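PDB 1U5K: DNA repair protein RecO from Deinococcus radiodurans, which is probably involved in DNA repair and in recombination by the RecF pathway, and binds a zinc ion. Local coordinates for residues 22-27 / 35-40; 57-62 / 71-76. One frame throughout, in Å; residues are numbered along the deposited sequence.

Interaction 1: 22-27 / 35-40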
loop_
_atom_site.group_PDB
_atom_site.type_symbol
_atom_site.label_atom_id
_atom_site.label_comp_id
_atom_site.label_asym_id
_atom_site.label_seq_id
_atom_site.Cartn_x
_atom_site.Cartn_y
_atom_site.Cartn_z
ATOM N N ASP A 22 4.947 19.759 10.789
ATOM C CA ASP A 22 6.144 18.989 11.099
ATOM C C ASP A 22 6.498 18.073 9.923
ATOM O O ASP A 22 5.648 17.735 9.095
ATOM C CB ASP A 22 5.934 18.148 12.361
ATOM C CG ASP A 22 5.461 18.965 13.559
ATOM O OD1 ASP A 22 5.909 20.119 13.735
ATOM O OD2 ASP A 22 4.626 18.526 14.384
ATOM N N ILE A 23 7.759 17.666 9.857
ATOM C CA ILE A 23 8.217 16.713 8.849
ATOM C C ILE A 23 8.758 15.489 9.567
ATOM O O ILE A 23 9.670 15.615 10.371
ATOM C CB ILE A 23 9.300 17.297 7.935
ATOM C CG1 ILE A 23 8.848 18.588 7.262
ATOM C CG2 ILE A 23 9.700 16.276 6.881
ATOM C CD1 ILE A 23 10.014 19.434 6.791
ATOM N N ILE A 24 8.134 14.338 9.353
ATOM C CA ILE A 24 8.545 13.076 9.941
ATOM C C ILE A 24 9.256 12.282 8.845
ATOM O O ILE A 24 8.710 12.028 7.771
ATOM C CB ILE A 24 7.333 12.294 10.459
ATOM C CG1 ILE A 24 6.639 13.010 11.621
ATOM C CG2 ILE A 24 7.755 10.895 10.854
ATOM C CD1 ILE A 24 5.429 12.261 12.146
ATOM N N VAL A 25 10.493 11.895 9.122
ATOM C CA VAL A 25 11.281 11.180 8.135
ATOM C C VAL A 25 11.751 9.852 8.670
ATOM O O VAL A 25 12.000 9.682 9.859
ATOM C CB VAL A 25 12.514 11.946 7.659
ATOM C CG1 VAL A 25 12.097 13.008 6.671
ATOM C CG2 VAL A 25 13.307 12.503 8.822
ATOM N N THR A 26 11.831 8.893 7.757
ATOM C CA THR A 26 12.547 7.672 8.046
ATOM C C THR A 26 13.835 7.697 7.234
ATOM O O THR A 26 13.833 8.044 6.056
ATOM C CB THR A 26 11.667 6.482 7.726
ATOM O OG1 THR A 26 10.542 6.488 8.607
ATOM C CG2 THR A 26 12.374 5.181 8.061
ATOM N N LEU A 27 14.927 7.314 7.880
ATOM C CA LEU A 27 16.216 7.234 7.226
ATOM C C LEU A 27 16.777 5.830 7.341
ATOM O O LEU A 27 16.639 5.139 8.355
ATOM C CB LEU A 27 17.218 8.203 7.841
ATOM C CG LEU A 27 16.933 9.685 8.070
ATOM C CD1 LEU A 27 18.277 10.292 8.428
ATOM C CD2 LEU A 27 16.396 10.361 6.874
ATOM N N LYS A 35 13.842 6.829 12.614
ATOM C CA LYS A 35 12.664 7.674 12.465
ATOM C C LYS A 35 12.831 8.913 13.336
ATOM O O LYS A 35 13.244 8.820 14.487
ATOM C CB LYS A 35 11.399 6.900 12.838
ATOM C CG LYS A 35 10.100 7.576 12.408
ATOM C CD LYS A 35 8.946 6.587 12.252
ATOM C CE LYS A 35 7.595 7.289 12.186
ATOM N NZ LYS A 35 6.416 6.406 12.428
ATOM N N ALA A 36 12.554 10.081 12.771
ATOM C CA ALA A 36 12.688 11.340 13.482
ATOM C C ALA A 36 11.756 12.400 12.900
ATOM O O ALA A 36 11.284 12.280 11.771
ATOM C CB ALA A 36 14.114 11.832 13.397
ATOM N N ILE A 37 11.510 13.447 13.680
ATOM C CA ILE A 37 10.590 14.530 13.354
ATOM C C ILE A 37 11.330 15.863 13.364
ATOM O O ILE A 37 12.040 16.151 14.325
ATOM C CB ILE A 37 9.407 14.554 14.347
ATOM C CG1 ILE A 37 8.442 15.698 14.023
ATOM C CG2 ILE A 37 9.857 14.716 15.802
ATOM C CD1 ILE A 37 7.067 15.488 14.646
ATOM N N ALA A 38 11.192 16.650 12.302
ATOM C CA ALA A 38 11.662 18.025 12.260
ATOM C C ALA A 38 10.459 18.924 12.549
ATOM O O ALA A 38 9.566 19.087 11.712
ATOM C CB ALA A 38 12.300 18.348 10.914
ATOM N N ARG A 39 10.409 19.451 13.769
ATOM C CA ARG A 39 9.256 20.225 14.222
ATOM C C ARG A 39 9.234 21.590 13.540
ATOM O O ARG A 39 10.281 22.162 13.235
ATOM C CB ARG A 39 9.207 20.323 15.747
ATOM C CG ARG A 39 8.747 19.024 16.383
ATOM C CD ARG A 39 9.249 18.809 17.803
ATOM N NE ARG A 39 9.109 17.433 18.278
ATOM C CZ ARG A 39 7.955 16.858 18.596
ATOM N NH1 ARG A 39 6.809 17.520 18.491
ATOM N NH2 ARG A 39 7.937 15.602 19.024
ATOM N N GLY A 40 8.020 22.044 13.233
ATOM C CA GLY A 40 7.791 23.186 12.367
ATOM C C GLY A 40 8.713 23.177 11.165
ATOM O O GLY A 40 9.132 24.235 10.692
#
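Ile23 and Ala38 exchange both of their backbone bonds: Ile23 N gives to Ala38 O at 3.0 Å, and Ala38 N returns to Ile23 O at 2.7 Å. Val25 and Ala36 repeat the exchange two residues further on, past the non-hydrogen-bonded pair Ile24 and Ile37, with Val25 N 2.8 Å from Ala36 O. The carbonyls also receive CA-H contacts from the intervening pairs, the closest between Ile37 CA and Ile23 O at 3.3 Å. Beyond the last pair a side chain takes over as acceptor. Asp22, with CG beside its own backbone N (chi1 -54°), puts OD1 2.9 Å from Gly40 N and offers the lone pair directed away from OD2. Ile37 CD1 lies 3.7 Å from Asp22 CB and also covers one face of the Arg39 guanidinium, whose charge stays apart from the carboxylate. With an alanine in place of Asp22, the Gly40 amide would probably be left without this acceptor and the turn after the strand freer to move. Ile24 and Thr26 use their outward backbone groups on strand 5-17, as Ile37 does on Ala69. This is an antiparallel beta hairpin within the OB-fold N-terminal domain of RecO.

Interaction 2: 57-62 / 71-76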
loop_
_atom_site.group_PDB
_atom_site.type_symbol
_atom_site.label_atom_id
_atom_site.label_comp_id
_atom_site.label_asym_id
_atom_site.label_seq_id
_atom_site.Cartn_x
_atom_site.Cartn_y
_atom_site.Cartn_z
ATOM N N GLY A 57 23.138 14.490 6.768
ATOM C CA GLY A 57 23.699 14.446 8.106
ATOM C C GLY A 57 22.739 15.187 9.020
ATOM O O GLY A 57 22.250 16.271 8.700
ATOM N N VAL A 58 22.397 14.554 10.133
ATOM C CA VAL A 58 21.421 15.104 11.059
ATOM C C VAL A 58 21.950 14.991 12.479
ATOM O O VAL A 58 22.559 13.992 12.852
ATOM C CB VAL A 58 20.057 14.377 11.037
ATOM C CG1 VAL A 58 19.291 14.706 9.765
ATOM C CG2 VAL A 58 20.182 12.873 11.212
ATOM N N GLN A 59 21.708 16.039 13.256
ATOM C CA GLN A 59 21.853 15.971 14.698
ATOM C C GLN A 59 20.473 15.719 15.284
ATOM O O GLN A 59 19.544 16.493 15.092
ATOM C CB GLN A 59 22.447 17.272 15.233
ATOM C CG GLN A 59 22.683 17.269 16.728
ATOM C CD GLN A 59 23.448 18.497 17.155
ATOM O OE1 GLN A 59 24.675 18.452 17.218
ATOM N NE2 GLN A 59 22.746 19.601 17.379
ATOM N N VAL A 60 20.349 14.638 16.040
ATOM C CA VAL A 60 19.053 14.284 16.603
ATOM C C VAL A 60 19.105 14.210 18.121
ATOM O O VAL A 60 20.105 13.786 18.707
ATOM C CB VAL A 60 18.491 12.932 16.100
ATOM C CG1 VAL A 60 17.953 13.090 14.696
ATOM C CG2 VAL A 60 19.505 11.821 16.199
ATOM N N TYR A 61 17.984 14.578 18.727
ATOM C CA TYR A 61 17.822 14.543 20.177
ATOM C C TYR A 61 16.759 13.517 20.551
ATOM O O TYR A 61 15.629 13.616 20.084
ATOM C CB TYR A 61 17.370 15.924 20.650
ATOM C CG TYR A 61 16.936 15.976 22.095
ATOM C CD1 TYR A 61 17.885 16.031 23.113
ATOM C CD2 TYR A 61 15.592 16.024 22.446
ATOM C CE1 TYR A 61 17.501 16.117 24.450
ATOM C CE2 TYR A 61 15.197 16.088 23.769
ATOM C CZ TYR A 61 16.164 16.104 24.776
ATOM O OH TYR A 61 15.836 16.170 26.115
ATOM N N GLN A 62 17.114 12.549 21.389
ATOM C CA GLN A 62 16.149 11.638 21.985
ATOM C C GLN A 62 15.860 12.053 23.429
ATOM O O GLN A 62 16.696 11.877 24.324
ATOM C CB GLN A 62 16.655 10.194 21.968
ATOM C CG GLN A 62 15.677 9.194 22.579
ATOM C CD GLN A 62 14.354 9.165 21.839
ATOM O OE1 GLN A 62 14.328 8.811 20.664
ATOM N NE2 GLN A 62 13.270 9.574 22.493
ATOM N N VAL A 71 14.789 16.231 15.146
ATOM C CA VAL A 71 15.902 16.684 14.319
ATOM C C VAL A 71 16.213 18.121 14.709
ATOM O O VAL A 71 15.330 18.973 14.671
ATOM C CB VAL A 71 15.587 16.671 12.804
ATOM C CG1 VAL A 71 16.745 17.252 12.004
ATOM C CG2 VAL A 71 15.277 15.275 12.317
ATOM N N LYS A 72 17.459 18.375 15.102
ATOM C CA LYS A 72 17.880 19.697 15.548
ATOM C C LYS A 72 18.611 20.402 14.408
ATOM O O LYS A 72 18.463 21.609 14.223
ATOM C CB LYS A 72 18.722 19.583 16.825
ATOM C CG LYS A 72 17.920 19.108 18.044
ATOM C CD LYS A 72 18.149 19.946 19.320
ATOM C CE LYS A 72 17.307 19.558 20.554
ATOM N NZ LYS A 72 17.937 19.579 21.928
ATOM N N GLN A 73 19.414 19.656 13.656
ATOM C CA GLN A 73 20.067 20.186 12.463
ATOM C C GLN A 73 20.108 19.141 11.350
ATOM O O GLN A 73 20.103 17.935 11.585
ATOM C CB GLN A 73 21.498 20.626 12.772
ATOM C CG GLN A 73 21.637 21.835 13.682
ATOM C CD GLN A 73 23.047 21.969 14.223
ATOM O OE1 GLN A 73 23.994 21.508 13.587
ATOM N NE2 GLN A 73 23.197 22.595 15.385
ATOM N N ALA A 74 20.167 19.620 10.115
ATOM C CA ALA A 74 20.236 18.733 8.963
ATOM C C ALA A 74 21.073 19.401 7.885
ATOM O O ALA A 74 20.883 20.575 7.581
ATOM C CB ALA A 74 18.838 18.420 8.454
ATOM N N VAL A 75 21.997 18.631 7.322
ATOM C CA VAL A 75 22.931 19.115 6.315
ATOM C C VAL A 75 22.905 18.144 5.134
ATOM O O VAL A 75 23.094 16.939 5.305
ATOM C CB VAL A 75 24.335 19.195 6.951
ATOM C CG1 VAL A 75 25.438 19.187 5.903
ATOM C CG2 VAL A 75 24.420 20.448 7.821
ATOM N N LEU A 76 22.668 18.662 3.935
ATOM C CA LEU A 76 22.689 17.842 2.735
ATOM C C LEU A 76 24.108 17.384 2.377
ATOM O O LEU A 76 25.004 18.196 2.161
ATOM C CB LEU A 76 21.995 18.593 1.601
ATOM C CG LEU A 76 21.905 17.870 0.260
ATOM C CD1 LEU A 76 20.943 16.700 0.396
ATOM C CD2 LEU A 76 21.444 18.854 -0.807
#
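Lys72 reaches across from strand 69-78 to Tyr61 of strand 55-61 and sets its ammonium over one face of the ring, NZ 4.1 Å from the ring centroid and 28° off the normal, a cation-pi contact. The bend at chi2 helps carry CE to 3.6 Å from Tyr61 CB, and the one at chi4 turns NZ over the ring. Gln59 and Gln73 run alongside each other from neighbouring strands, their amide planes turned 45° apart; NE2 of Gln59 and NE2 of Gln73 come within 3.6 Å, two donors that do not bond each other. Strand 69-78 sets two residues, Lys72 and Gln73, opposite the single Gln59, a classic beta bulge: Gln59 O takes Lys72 N at 2.8 Å and, only weakly, Gln73 N. On the other face the branches are apolar. Val58 CG1, turned beside its own backbone N (chi1 -73°), lies 4.0 Å from Ala74 CB and also meets Val71 CG1, while Val60 CG1 meets Val71 CG2 beyond the bulge. Gly57 and Val75 close the far end with paired backbone bonds. Strand 55-61 pairs on its other side with strand 5-17, through Val58 with Arg8 and Val60 with Ala6, whereas strand 69-78 is flanked by strand 32-38, where Val71 packs on Ala36 and Ala38.

Overall arrangement
Interactions 1 and 2 are successive hairpins of one sheet, their centres about 10 Å apart, and strands 32-38 and 69-78 join them as parallel neighbours. Ile37 O lies 2.9 Å from Val71 N, a probable hydrogen bond, and Ala36 CB packs against Val71 CG2 and Val60 CG1, so the face bearing Ala36 and Ala38 is continuous with that of Val58, Val60 and Val71. Interaction 1 is the more buried, with six of eleven touching residues buried against three of ten, and has apolar packing on its Ile24 and Ile37 face too. It keeps a regular register and ends in a carboxylate-to-amide bond, whereas interaction 2 is bulged and carries glutamines and a cation-pi pair. Both lie away from the zinc site.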